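Local atomic coordinates of HAD superfamily hydrolase (Brucella suis biovar 1, PDB entry 6NQ4), a protein that probably acts as a phosphatase of the haloacid dehalogenase (HAD) superfamily, hydrolysing a phosphate ester whose identity is not established. Residues A[82-85]-A[86-90]; A[137-140]-A[141-145]; A[186-190]-A[191-195]; A[216-219]-A[220-224]; A[267-271]-A[272-276]. One frame throughout, in Å; residues are numbered along the deposited sequence.

In the fold
All five contacts are local, each between neighbours along the chain. Contacts 1, 3, 4 and 5 are partly buried. Contacts 1 and 4 lie in helices beside the six-stranded parallel sheet, helix 81-90 on strand 100-103 and the start of helix 218-232 on strand 70-75; helix backbone bonds are common to both, with apolar side chains toward the sheet. Contacts 3 and 5 touch, their centres about 10 Å apart, where Val186 of the hairpin meets Ala271 of the loop; Glu156 pairs with the arginines of contact 3, and Asp246 holds His270 of contact 5. Contact 2 is the outlier, a glutamate-rich surface turn beside the five-stranded sheet, its centre about 26 Å from that of the chain.

Contact 1: residues A[82-85]-A[86-90]; sequences PGVV and AQMSL
Helix 81-90 is the crossover of a beta-alpha-beta unit between strands 70-75 and 100-103, and Val84 and Met88 meet one turn apart on its buried side. Met88 brings CG to 3.3 Å from Val84 O, because chi1 (-76°) turns CG back beside the backbone N. A bend at chi3 then carries Met88 CE to 4.4 Å from Val85 CG2. Val84, Val85 and Met88 pack on Val101 of strand 100-103, and Val85 and Met88 also on Tyr98; beta-branched valines and a flexible thioether suit such a helix face. Val84 O takes the N-H of Met88 at 2.9 Å and also a proton from a water, which gives its other proton to Gln87 OE1. That amide oxygen is bonded to Arg79 as well. Ser89 N reaches Val85 O at 2.9 Å. Apolar groups thus face the sheet, while the Val84 carbonyl, gripped by an amide and a water, couples the helix backbone to the amide end of Gln87.

Contact 2: residues A[137-140]-A[141-145]; sequences ELVE and EFEAA
Glu140 makes the most contact across this surface turn, and Glu143 folds back onto it. The backbone N-H of Glu140 is caught by Glu143 OE1 at 2.9 Å, on the lone pair that points away from the other carboxylate oxygen. In return Glu143 N donates to Glu140 O at 3.0 Å, approaching from above the carbonyl plane. Glu143 can do this because CG lies anti to its carbonyl carbon (chi1 -60°) and the chain beyond runs extended. A long acidic residue suits the place, since its carboxylate can reach a backbone donor three residues back. Glu140 bends at chi2 (-90°), and its OE1 accepts a proton from a water that is itself held by Glu141 N. Val139 supplies the apolar side: its CG2 lies 3.9 Å from Ala144 CB. Phe142 brings CD2 to 3.7 Å from Glu140 CB, while Glu143 CG covers one face of the ring. Glu141 turns elsewhere, to a salt bridge with Arg169 of helix 164-172. After edge strand 137-138 the chain thus makes a 3-10 turn, closed by its backbone bond, in which a side chain holds the N-H three residues back, as in one half of a capping box.

Contact 3: residues A[186-190]-A[191-195]; sequences VERGP and RLIWC. With EDO (1,2-ethanediol), chain F.
Val186 and Ile193 form the firm part of this hairpin, an antiparallel hydrogen-bonded pair: Val186 N meets Ile193 O at 2.9 Å and Ile193 N meets Val186 O at 2.8 Å. Beside them Val186 CG1 presses on Cys195 SG at 3.5 Å, since chi1 (69°) places that methyl between the backbone N and the carbonyl carbon. On the same face Arg188 crosses Ile193 at about a right angle, and Ile193 CG1, 3.9 Å above the guanidinium plane, gives the flat cation an apolar bed. Arg191 slants across Arg188, its NH2 3.5 Å from Arg188 CD and the guanidinium planes 63° apart. Glu156 makes salt bridges to both arginines, which probably offsets the repulsion between them; Asp155 also holds Arg188, and Glu51 holds Arg191. Arg188 N to Arg191 O (2.9 Å) and Arg191 N to Arg188 O (3.0 Å) close the turn. The loose side is the two-residue loop beyond, where Pro190 is exposed and Gly189 takes the positive phi (54°) that glycine tolerates. At the far end Trp194 N donates to O2 of a 1,2-ethanediol, probably from the crystallisation liquor. The motif is a beta hairpin with a two-residue loop, closed by a type II' turn.

Contact 4: residues A[216-219]-A[220-224]; sequences PHRP and IYEAA
Glu222 N donates to Arg218 O at 3.0 Å, nearly in line with the carbonyl bond, and Ala223 N follows with Pro219 O at 3.0 Å. These are the first i to i+4 bonds of helix 218-232. Pro219 suits this position well: its ring leaves no N-H to donate, and none is required of a residue in the first turn of a helix. The side chains of Arg218 and Glu222 lie on the same side of the helix, but each was modelled in two conformers, so the detail of their meeting is doubtful. In the conformers described here, chi1 (-169°) runs Arg218 CG and CD alongside the carboxylate, and the bend at chi3 (-63°) sets the guanidinium off, with Arg218 NE 4.4 Å from Glu222 OE2, beyond a salt bridge. Further in, Tyr221 turns an edge to the chain before the helix, with CD2 3.3 Å from His217 O and that oxygen in the plane of the ring. Ile220 CG2 touches the same His217 O at 3.5 Å, so an aromatic edge and a methyl both border it. Ile220 and Ala224 continue onto Val74 of strand 70-75, Ile220 and Ala223 reach Val107 of helix 104-114, and Arg218 and Glu222 lean on Phe258 of helix 248-258.

Contact 5: residues A[267-271]-A[272-276]; sequences GGVHA and ADYAV
Backbone bonds between His270 and Asp273 and between Ala271 and Tyr274 shape this turn, which lies in the loop after strand 261-265. Asp273 N donates to His270 O at 2.9 Å, and Tyr274 N to Ala271 O at 3.2 Å; both donors stand above the carbonyl planes, consistent with the tight i to i+3 winding. His270 enters the turn with positive phi (60°). Small Ala271 and Ala272 suit the buried bend, the first resting on Glu187 of the hairpin and the second on Asp183.

Among the side chains, Tyr274 sets its ring edge toward two carbonyls in the ring plane, with CD1 3.4 Å from His270 O and CE1 3.6 Å from Val269 O. The same Tyr274 CE1 meets Val269 CG1 at 4.2 Å, a light apolar touch. A water gives a proton to Val269 O at 2.7 Å and has a weak link to Tyr274 OH.

The polar ends bond to other parts of the chain. Asp273 receives Val248 N on OD2 and Leu249 N on OD1, at the start of helix 248-258, and chi1 (-68°) turns its carboxylate so that Asp273 OD2 comes to 3.7 Å from His270 CB. His270 ND1 bonds to the carbonyl of Asp246, a residue of the sodium site, and its ring meets that of Tyr264. With both carboxylate oxygens gripped by backbone N-H groups and His270 bound to Asp246, the turn ties its loop to the segment carrying a sodium ligand and probably helps to position it.

Contact 1: residues A[82-85]-A[86-90]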
loop_
_atom_site.group_PDB
_atom_site.type_symbol
_atom_site.label_atom_id
_atom_site.label_comp_id
_atom_site.label_asym_id
_atom_site.label_seq_id
_atom_site.Cartn_x
_atom_site.Cartn_y
_atom_site.Cartn_z
ATOM N N PRO A 82 8.160 -7.369 -7.364
ATOM C CA PRO A 82 8.806 -7.282 -8.683
ATOM C C PRO A 82 7.945 -6.590 -9.720
ATOM O O PRO A 82 8.475 -5.891 -10.585
ATOM C CB PRO A 82 9.104 -8.752 -9.033
ATOM C CG PRO A 82 9.281 -9.407 -7.679
ATOM C CD PRO A 82 8.128 -8.780 -6.904
ATOM N N GLY A 83 6.620 -6.703 -9.621
ATOM C CA GLY A 83 5.754 -5.998 -10.561
ATOM C C GLY A 83 5.724 -4.505 -10.309
ATOM O O GLY A 83 5.679 -3.714 -11.257
ATOM N N VAL A 84 5.747 -4.096 -9.030
ATOM C CA VAL A 84 5.819 -2.671 -8.703
ATOM C C VAL A 84 7.143 -2.082 -9.176
ATOM O O VAL A 84 7.176 -0.970 -9.712
ATOM C CB VAL A 84 5.585 -2.475 -7.193
ATOM C CG1 VAL A 84 5.882 -1.024 -6.768
ATOM C CG2 VAL A 84 4.147 -2.911 -6.822
ATOM N N VAL A 85 8.246 -2.815 -8.999
ATOM C CA VAL A 85 9.540 -2.353 -9.503
ATOM C C VAL A 85 9.491 -2.151 -11.016
ATOM O O VAL A 85 9.944 -1.123 -11.537
ATOM C CB VAL A 85 10.665 -3.332 -9.103
ATOM C CG1 VAL A 85 11.938 -3.068 -9.911
ATOM C CG2 VAL A 85 10.991 -3.207 -7.615
ATOM N N ALA A 86 8.965 -3.137 -11.751
ATOM C CA ALA A 86 8.920 -3.023 -13.209
ATOM C C ALA A 86 8.076 -1.832 -13.640
ATOM O O ALA A 86 8.456 -1.079 -14.551
ATOM C CB ALA A 86 8.361 -4.307 -13.812
ATOM N N GLN A 87 6.931 -1.636 -12.988
ATOM C CA GLN A 87 6.087 -0.501 -13.334
ATOM C C GLN A 87 6.795 0.820 -13.053
ATOM O O GLN A 87 6.737 1.747 -13.877
ATOM C CB GLN A 87 4.767 -0.587 -12.591
ATOM C CG GLN A 87 3.915 0.628 -12.821
ATOM C CD GLN A 87 2.630 0.515 -12.061
ATOM O OE1 GLN A 87 2.614 -0.014 -10.945
ATOM N NE2 GLN A 87 1.537 1.023 -12.641
ATOM N N MET A 88 7.485 0.925 -11.908
ATOM C CA MET A 88 8.250 2.133 -11.614
ATOM C C MET A 88 9.295 2.394 -12.686
ATOM O O MET A 88 9.502 3.543 -13.091
ATOM C CB MET A 88 8.936 2.007 -10.253
ATOM C CG MET A 88 7.990 2.186 -9.073
ATOM S SD MET A 88 8.887 2.510 -7.552
ATOM C CE MET A 88 9.821 1.033 -7.448
ATOM N N SER A 89 9.995 1.344 -13.135
ATOM C CA SER A 89 10.999 1.517 -14.187
ATOM C C SER A 89 10.366 2.046 -15.467
ATOM O O SER A 89 10.911 2.952 -16.108
ATOM C CB SER A 89 11.729 0.194 -14.441
ATOM O OG SER A 89 12.506 -0.132 -13.309
ATOM N N LEU A 90 9.215 1.479 -15.860
ATOM C CA LEU A 90 8.507 1.965 -17.047
ATOM C C LEU A 90 8.105 3.430 -16.903
ATOM O O LEU A 90 8.092 4.161 -17.901
ATOM C CB LEU A 90 7.291 1.070 -17.325
ATOM C CG LEU A 90 7.686 -0.271 -17.979
ATOM C CD1 LEU A 90 6.657 -1.325 -17.637
ATOM C CD2 LEU A 90 7.761 -0.117 -19.490
HETATM O O HOH W 1 4.853 0.959 -9.401
#

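Contact 2: residues A[137-140]-A[141-145]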
loop_
_atom_site.group_PDB
_atom_site.type_symbol
_atom_site.label_atom_id
_atom_site.label_comp_id
_atom_site.label_asym_id
_atom_site.label_seq_id
_atom_site.Cartn_x
_atom_site.Cartn_y
_atom_site.Cartn_z
ATOM N N GLU A 137 -5.503 -23.176 -4.906
ATOM C CA GLU A 137 -6.270 -23.509 -6.099
ATOM C C GLU A 137 -7.327 -22.442 -6.302
ATOM O O GLU A 137 -8.183 -22.246 -5.433
ATOM C CB GLU A 137 -6.946 -24.872 -5.945
ATOM C CG GLU A 137 -7.604 -25.360 -7.218
ATOM C CD GLU A 137 -8.259 -26.712 -7.045
ATOM O OE1 GLU A 137 -7.950 -27.403 -6.049
ATOM O OE2 GLU A 137 -9.087 -27.079 -7.906
ATOM N N LEU A 138 -7.284 -21.761 -7.442
ATOM C CA LEU A 138 -8.303 -20.764 -7.741
ATOM C C LEU A 138 -9.530 -21.462 -8.313
ATOM O O LEU A 138 -9.428 -22.248 -9.267
ATOM C CB LEU A 138 -7.777 -19.712 -8.714
ATOM C CG LEU A 138 -6.551 -18.946 -8.219
ATOM C CD1 LEU A 138 -6.181 -17.885 -9.227
ATOM C CD2 LEU A 138 -6.765 -18.332 -6.855
ATOM N N VAL A 139 -10.693 -21.201 -7.713
ATOM C CA VAL A 139 -11.900 -21.947 -8.024
ATOM C C VAL A 139 -13.050 -20.982 -8.284
ATOM O O VAL A 139 -12.943 -19.772 -8.074
ATOM C CB VAL A 139 -12.255 -22.976 -6.926
ATOM C CG1 VAL A 139 -11.110 -23.963 -6.723
ATOM C CG2 VAL A 139 -12.589 -22.276 -5.609
ATOM N N GLU A 140 -14.142 -21.535 -8.794
ATOM C CA GLU A 140 -15.363 -20.773 -8.973
ATOM C C GLU A 140 -15.925 -20.360 -7.623
ATOM O O GLU A 140 -15.650 -20.973 -6.591
ATOM C CB GLU A 140 -16.421 -21.632 -9.660
ATOM C CG GLU A 140 -15.991 -22.203 -10.981
ATOM C CD GLU A 140 -16.317 -21.289 -12.132
ATOM O OE1 GLU A 140 -16.615 -20.100 -11.885
ATOM O OE2 GLU A 140 -16.288 -21.764 -13.285
ATOM N N GLU A 141 -16.773 -19.332 -7.655
ATOM C CA GLU A 141 -17.416 -18.839 -6.440
ATOM C C GLU A 141 -18.077 -19.961 -5.634
ATOM O O GLU A 141 -17.881 -20.062 -4.417
ATOM C CB GLU A 141 -18.458 -17.784 -6.819
ATOM C CG GLU A 141 -19.086 -17.115 -5.612
ATOM C CD GLU A 141 -20.333 -16.320 -5.952
ATOM O OE1 GLU A 141 -20.470 -15.869 -7.111
ATOM O OE2 GLU A 141 -21.178 -16.155 -5.047
ATOM N N PHE A 142 -18.863 -20.819 -6.296
ATOM C CA PHE A 142 -19.615 -21.854 -5.586
ATOM C C PHE A 142 -18.719 -22.903 -4.923
ATOM O O PHE A 142 -19.182 -23.609 -4.017
ATOM C CB PHE A 142 -20.655 -22.495 -6.518
ATOM C CG PHE A 142 -20.102 -23.571 -7.431
ATOM C CD1 PHE A 142 -20.167 -24.909 -7.061
ATOM C CD2 PHE A 142 -19.550 -23.249 -8.665
ATOM C CE1 PHE A 142 -19.676 -25.908 -7.899
ATOM C CE2 PHE A 142 -19.049 -24.236 -9.502
ATOM C CZ PHE A 142 -19.118 -25.573 -9.119
ATOM N N GLU A 143 -17.449 -22.997 -5.333
ATOM C CA GLU A 143 -16.494 -23.982 -4.830
ATOM C C GLU A 143 -15.581 -23.438 -3.742
ATOM O O GLU A 143 -14.818 -24.210 -3.150
ATOM C CB GLU A 143 -15.591 -24.452 -5.978
ATOM C CG GLU A 143 -16.335 -25.100 -7.121
ATOM C CD GLU A 143 -15.465 -25.339 -8.352
ATOM O OE1 GLU A 143 -14.746 -24.410 -8.791
ATOM O OE2 GLU A 143 -15.512 -26.463 -8.892
ATOM N N ALA A 144 -15.613 -22.141 -3.488
ATOM C CA ALA A 144 -14.556 -21.518 -2.714
ATOM C C ALA A 144 -14.760 -21.722 -1.218
ATOM O O ALA A 144 -15.888 -21.806 -0.721
ATOM C CB ALA A 144 -14.491 -20.031 -3.036
ATOM N N ALA A 145 -13.638 -21.802 -0.499
ATOM C CA ALA A 145 -13.634 -21.812 0.956
ATOM C C ALA A 145 -13.082 -20.520 1.539
ATOM O O ALA A 145 -13.230 -20.282 2.747
ATOM C CB ALA A 145 -12.827 -23.010 1.489
HETATM O O HOH W 2 -17.331 -17.846 -10.134
#

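Contact 3: residues A[186-190]-A[191-195]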
loop_
_atom_site.group_PDB
_atom_site.type_symbol
_atom_site.label_atom_id
_atom_site.label_comp_id
_atom_site.label_asym_id
_atom_site.label_seq_id
_atom_site.Cartn_x
_atom_site.Cartn_y
_atom_site.Cartn_z
ATOM N N VAL A 186 -7.240 4.996 -5.305
ATOM C CA VAL A 186 -5.882 5.364 -5.683
ATOM C C VAL A 186 -5.964 6.260 -6.906
ATOM O O VAL A 186 -6.909 6.183 -7.697
ATOM C CB VAL A 186 -5.012 4.107 -5.973
ATOM C CG1 VAL A 186 -5.467 3.402 -7.246
ATOM C CG2 VAL A 186 -3.510 4.439 -6.036
ATOM N N GLU A 187 -4.975 7.117 -7.061
ATOM C CA GLU A 187 -4.919 7.903 -8.280
ATOM C C GLU A 187 -4.360 7.071 -9.430
ATOM O O GLU A 187 -3.580 6.122 -9.239
ATOM C CB GLU A 187 -4.090 9.168 -8.078
ATOM C CG GLU A 187 -2.662 8.891 -7.657
ATOM C CD GLU A 187 -2.511 8.898 -6.152
ATOM O OE1 GLU A 187 -2.602 7.801 -5.529
ATOM O OE2 GLU A 187 -2.324 10.021 -5.597
ATOM N N ARG A 188 -4.787 7.413 -10.625
ATOM C CA ARG A 188 -4.219 6.864 -11.854
ATOM C C ARG A 188 -4.207 8.027 -12.835
ATOM O O ARG A 188 -5.233 8.344 -13.450
ATOM C CB ARG A 188 -5.025 5.683 -12.381
ATOM C CG ARG A 188 -4.266 4.903 -13.467
ATOM C CD ARG A 188 -5.026 3.628 -13.841
ATOM N NE ARG A 188 -4.980 2.652 -12.759
ATOM C CZ ARG A 188 -5.855 1.663 -12.610
ATOM N NH1 ARG A 188 -6.840 1.515 -13.479
ATOM N NH2 ARG A 188 -5.742 0.825 -11.591
ATOM N N GLY A 189 -3.066 8.707 -12.917
ATOM C CA GLY A 189 -3.020 9.979 -13.587
ATOM C C GLY A 189 -4.068 10.883 -12.974
ATOM O O GLY A 189 -4.142 11.031 -11.750
ATOM N N PRO A 190 -4.944 11.449 -13.813
ATOM C CA PRO A 190 -5.973 12.368 -13.315
ATOM C C PRO A 190 -7.175 11.682 -12.694
ATOM O O PRO A 190 -8.025 12.380 -12.127
ATOM C CB PRO A 190 -6.406 13.109 -14.592
ATOM C CG PRO A 190 -6.278 12.045 -15.653
ATOM C CD PRO A 190 -4.997 11.311 -15.278
ATOM N N ARG A 191 -7.295 10.363 -12.813
ATOM C CA ARG A 191 -8.479 9.642 -12.369
ATOM C C ARG A 191 -8.318 9.153 -10.927
ATOM O O ARG A 191 -7.201 8.995 -10.416
ATOM C CB ARG A 191 -8.739 8.444 -13.298
ATOM C CG ARG A 191 -9.138 8.859 -14.720
ATOM C CD ARG A 191 -9.504 7.691 -15.661
ATOM N NE ARG A 191 -8.480 6.641 -15.721
ATOM C CZ ARG A 191 -7.288 6.767 -16.296
ATOM N NH1 ARG A 191 -6.931 7.906 -16.882
ATOM N NH2 ARG A 191 -6.442 5.746 -16.279
ATOM N N LEU A 192 -9.455 8.906 -10.272
ATOM C CA LEU A 192 -9.514 8.159 -9.014
ATOM C C LEU A 192 -10.142 6.802 -9.294
ATOM O O LEU A 192 -11.176 6.721 -9.977
ATOM C CB LEU A 192 -10.312 8.913 -7.942
ATOM C CG LEU A 192 -9.599 10.152 -7.394
ATOM C CD1 LEU A 192 -10.558 11.080 -6.660
ATOM C CD2 LEU A 192 -8.495 9.698 -6.473
ATOM N N ILE A 193 -9.501 5.747 -8.794
ATOM C CA ILE A 193 -9.843 4.365 -9.097
ATOM C C ILE A 193 -10.150 3.642 -7.791
ATOM O O ILE A 193 -9.381 3.739 -6.826
ATOM C CB ILE A 193 -8.646 3.691 -9.795
ATOM C CG1 ILE A 193 -8.232 4.467 -11.054
ATOM C CG2 ILE A 193 -8.948 2.245 -10.110
ATOM C CD1 ILE A 193 -9.276 4.474 -12.142
ATOM N N TRP A 194 -11.229 2.859 -7.785
ATOM C CA TRP A 194 -11.582 2.086 -6.602
ATOM C C TRP A 194 -10.611 0.926 -6.415
ATOM O O TRP A 194 -10.201 0.287 -7.388
ATOM C CB TRP A 194 -12.992 1.515 -6.757
ATOM C CG TRP A 194 -14.047 2.568 -6.755
ATOM C CD1 TRP A 194 -14.794 2.980 -7.821
ATOM C CD2 TRP A 194 -14.467 3.350 -5.637
ATOM N NE1 TRP A 194 -15.646 3.986 -7.437
ATOM C CE2 TRP A 194 -15.481 4.223 -6.096
ATOM C CE3 TRP A 194 -14.086 3.405 -4.297
ATOM C CZ2 TRP A 194 -16.114 5.148 -5.259
ATOM C CZ3 TRP A 194 -14.719 4.321 -3.465
ATOM C CH2 TRP A 194 -15.724 5.178 -3.947
ATOM N N CYS A 195 -10.273 0.637 -5.159
ATOM C CA CYS A 195 -9.321 -0.414 -4.816
ATOM C C CYS A 195 -9.986 -1.492 -3.967
ATOM O O CYS A 195 -11.136 -1.376 -3.539
ATOM C CB CYS A 195 -8.153 0.168 -4.027
ATOM S SG CYS A 195 -7.170 1.367 -4.911
HETATM C C1 EDO F . -14.074 3.658 -12.083
HETATM O O1 EDO F . -15.362 3.386 -11.516
HETATM C C2 EDO F . -13.090 3.927 -10.951
HETATM O O2 EDO F . -12.682 2.685 -10.324
#

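Contact 4: residues A[216-219]-A[220-224]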
loop_
_atom_site.group_PDB
_atom_site.type_symbol
_atom_site.label_atom_id
_atom_site.label_comp_id
_atom_site.label_asym_id
_atom_site.label_seq_id
_atom_site.Cartn_x
_atom_site.Cartn_y
_atom_site.Cartn_z
ATOM N N PRO A 216 -2.563 0.513 7.345
ATOM C CA PRO A 216 -1.723 0.858 8.503
ATOM C C PRO A 216 -1.377 -0.323 9.414
ATOM O O PRO A 216 -0.857 -0.103 10.516
ATOM C CB PRO A 216 -2.628 1.803 9.290
ATOM C CG PRO A 216 -4.018 1.211 9.056
ATOM C CD PRO A 216 -3.996 0.760 7.604
ATOM N N HIS A 217 -1.642 -1.551 8.967
ATOM C CA HIS A 217 -1.460 -2.710 9.833
ATOM C C HIS A 217 0.020 -3.066 9.970
ATOM O O HIS A 217 0.853 -2.783 9.093
ATOM C CB HIS A 217 -2.294 -3.881 9.318
ATOM C CG HIS A 217 -3.724 -3.509 9.091
ATOM N ND1 HIS A 217 -4.650 -3.476 10.111
ATOM C CD2 HIS A 217 -4.374 -3.107 7.973
ATOM C CE1 HIS A 217 -5.819 -3.092 9.626
ATOM N NE2 HIS A 217 -5.676 -2.850 8.333
ATOM N N ARG A 218 0.335 -3.722 11.087
ATOM C CA ARG A 218 1.734 -3.950 11.434
ATOM C C ARG A 218 2.513 -4.839 10.466
ATOM O O ARG A 218 3.717 -4.589 10.298
ATOM C CB ARG A 218 1.844 -4.465 12.872
ATOM C CG ARG A 218 3.272 -4.472 13.373
ATOM C CD ARG A 218 3.362 -5.069 14.746
ATOM N NE ARG A 218 2.626 -4.277 15.710
ATOM C CZ ARG A 218 2.145 -4.761 16.850
ATOM N NH1 ARG A 218 2.321 -6.040 17.158
ATOM N NH2 ARG A 218 1.476 -3.973 17.677
ATOM N N PRO A 219 1.933 -5.883 9.833
ATOM C CA PRO A 219 2.800 -6.808 9.070
ATOM C C PRO A 219 3.650 -6.144 8.006
ATOM O O PRO A 219 4.823 -6.508 7.840
ATOM C CB PRO A 219 1.818 -7.826 8.492
ATOM C CG PRO A 219 0.728 -7.876 9.520
ATOM C CD PRO A 219 0.566 -6.428 9.949
ATOM N N ILE A 220 3.114 -5.163 7.284
ATOM C CA ILE A 220 3.925 -4.537 6.245
ATOM C C ILE A 220 5.081 -3.749 6.852
ATOM O O ILE A 220 6.185 -3.715 6.279
ATOM C CB ILE A 220 3.038 -3.691 5.305
ATOM C CG1 ILE A 220 3.794 -3.364 4.008
ATOM C CG2 ILE A 220 2.506 -2.427 6.002
ATOM C CD1 ILE A 220 2.926 -2.669 2.966
ATOM N N TYR A 221 4.871 -3.143 8.031
ATOM C CA TYR A 221 5.943 -2.408 8.705
ATOM C C TYR A 221 7.015 -3.350 9.210
ATOM O O TYR A 221 8.203 -3.036 9.120
ATOM C CB TYR A 221 5.380 -1.535 9.837
ATOM C CG TYR A 221 4.610 -0.377 9.264
ATOM C CD1 TYR A 221 5.269 0.772 8.832
ATOM C CD2 TYR A 221 3.241 -0.470 9.044
ATOM C CE1 TYR A 221 4.573 1.822 8.244
ATOM C CE2 TYR A 221 2.554 0.551 8.444
ATOM C CZ TYR A 221 3.221 1.698 8.046
ATOM O OH TYR A 221 2.537 2.735 7.436
ATOM N N GLU A 222 6.619 -4.512 9.738
ATOM C CA GLU A 222 7.615 -5.483 10.175
ATOM C C GLU A 222 8.432 -5.994 8.996
ATOM O O GLU A 222 9.643 -6.221 9.118
ATOM C CB GLU A 222 6.935 -6.621 10.939
ATOM C CG GLU A 222 6.465 -6.198 12.332
ATOM C CD GLU A 222 5.644 -7.255 13.043
ATOM O OE1 GLU A 222 5.082 -8.140 12.365
ATOM O OE2 GLU A 222 5.561 -7.195 14.291
ATOM N N ALA A 223 7.790 -6.160 7.833
ATOM C CA ALA A 223 8.526 -6.588 6.648
ATOM C C ALA A 223 9.492 -5.506 6.180
ATOM O O ALA A 223 10.637 -5.800 5.810
ATOM C CB ALA A 223 7.553 -6.970 5.539
ATOM N N ALA A 224 9.061 -4.240 6.218
ATOM C CA ALA A 224 9.967 -3.145 5.885
ATOM C C ALA A 224 11.126 -3.060 6.880
ATOM O O ALA A 224 12.269 -2.795 6.487
ATOM C CB ALA A 224 9.195 -1.819 5.832
#

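Contact 5: residues A[267-271]-A[272-276]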
loop_
_atom_site.group_PDB
_atom_site.type_symbol
_atom_site.label_atom_id
_atom_site.label_comp_id
_atom_site.label_asym_id
_atom_site.label_seq_id
_atom_site.Cartn_x
_atom_site.Cartn_y
_atom_site.Cartn_z
ATOM N N GLY A 267 0.234 18.149 0.153
ATOM C CA GLY A 267 -0.302 18.451 -1.156
ATOM C C GLY A 267 -0.696 17.248 -1.987
ATOM O O GLY A 267 -1.111 17.405 -3.143
ATOM N N GLY A 268 -0.599 16.040 -1.433
ATOM C CA GLY A 268 -1.005 14.863 -2.164
ATOM C C GLY A 268 -2.506 14.784 -2.370
ATOM O O GLY A 268 -3.291 15.539 -1.793
ATOM N N VAL A 269 -2.906 13.830 -3.214
ATOM C CA VAL A 269 -4.324 13.578 -3.439
ATOM C C VAL A 269 -4.974 13.021 -2.182
ATOM O O VAL A 269 -6.168 13.242 -1.939
ATOM C CB VAL A 269 -4.515 12.635 -4.645
ATOM C CG1 VAL A 269 -5.978 12.269 -4.826
ATOM C CG2 VAL A 269 -3.945 13.263 -5.910
ATOM N N HIS A 270 -4.220 12.290 -1.362
ATOM C CA HIS A 270 -4.802 11.583 -0.222
ATOM C C HIS A 270 -5.856 10.581 -0.678
ATOM O O HIS A 270 -6.877 10.401 -0.010
ATOM C CB HIS A 270 -5.361 12.531 0.849
ATOM C CG HIS A 270 -4.543 13.763 1.056
ATOM N ND1 HIS A 270 -3.224 13.731 1.454
ATOM C CD2 HIS A 270 -4.867 15.072 0.931
ATOM C CE1 HIS A 270 -2.764 14.966 1.552
ATOM N NE2 HIS A 270 -3.745 15.799 1.245
ATOM N N ALA A 271 -5.586 9.909 -1.814
ATOM C CA ALA A 271 -6.567 8.994 -2.396
ATOM C C ALA A 271 -6.984 7.908 -1.410
ATOM O O ALA A 271 -8.149 7.498 -1.384
ATOM C CB ALA A 271 -6.023 8.385 -3.691
ATOM N N ALA A 272 -6.044 7.412 -0.597
ATOM C CA ALA A 272 -6.382 6.359 0.350
ATOM C C ALA A 272 -7.362 6.814 1.423
ATOM O O ALA A 272 -7.975 5.966 2.085
ATOM C CB ALA A 272 -5.111 5.813 1.020
ATOM N N ASP A 273 -7.534 8.124 1.607
ATOM C CA ASP A 273 -8.424 8.684 2.620
ATOM C C ASP A 273 -9.823 8.989 2.088
ATOM O O ASP A 273 -10.662 9.475 2.855
ATOM C CB ASP A 273 -7.835 9.987 3.178
ATOM C CG ASP A 273 -6.577 9.772 3.993
ATOM O OD1 ASP A 273 -6.464 8.722 4.670
ATOM O OD2 ASP A 273 -5.707 10.670 3.974
ATOM N N TYR A 274 -10.082 8.751 0.803
ATOM C CA TYR A 274 -11.419 8.948 0.253
ATOM C C TYR A 274 -12.375 7.891 0.800
ATOM O O TYR A 274 -11.977 6.774 1.139
ATOM C CB TYR A 274 -11.385 8.897 -1.282
ATOM C CG TYR A 274 -11.043 10.221 -1.950
ATOM C CD1 TYR A 274 -9.766 10.771 -1.854
ATOM C CD2 TYR A 274 -11.998 10.912 -2.702
ATOM C CE1 TYR A 274 -9.452 11.980 -2.470
ATOM C CE2 TYR A 274 -11.695 12.129 -3.316
ATOM C CZ TYR A 274 -10.419 12.652 -3.201
ATOM O OH TYR A 274 -10.101 13.850 -3.804
ATOM N N ALA A 275 -13.643 8.261 0.917
ATOM C CA ALA A 275 -14.670 7.353 1.405
ATOM C C ALA A 275 -15.294 6.574 0.243
ATOM O O ALA A 275 -15.096 6.892 -0.931
ATOM C CB ALA A 275 -15.740 8.133 2.173
ATOM N N VAL A 276 -16.069 5.540 0.589
ATOM C CA VAL A 276 -16.735 4.702 -0.408
ATOM C C VAL A 276 -17.811 5.447 -1.193
ATOM O O VAL A 276 -18.251 4.965 -2.244
ATOM C CB VAL A 276 -17.206 3.381 0.247
ATOM C CG1 VAL A 276 -18.005 2.512 -0.729
ATOM C CG2 VAL A 276 -16.008 2.607 0.766
HETATM O O HOH W 3 -7.303 15.567 -2.810
#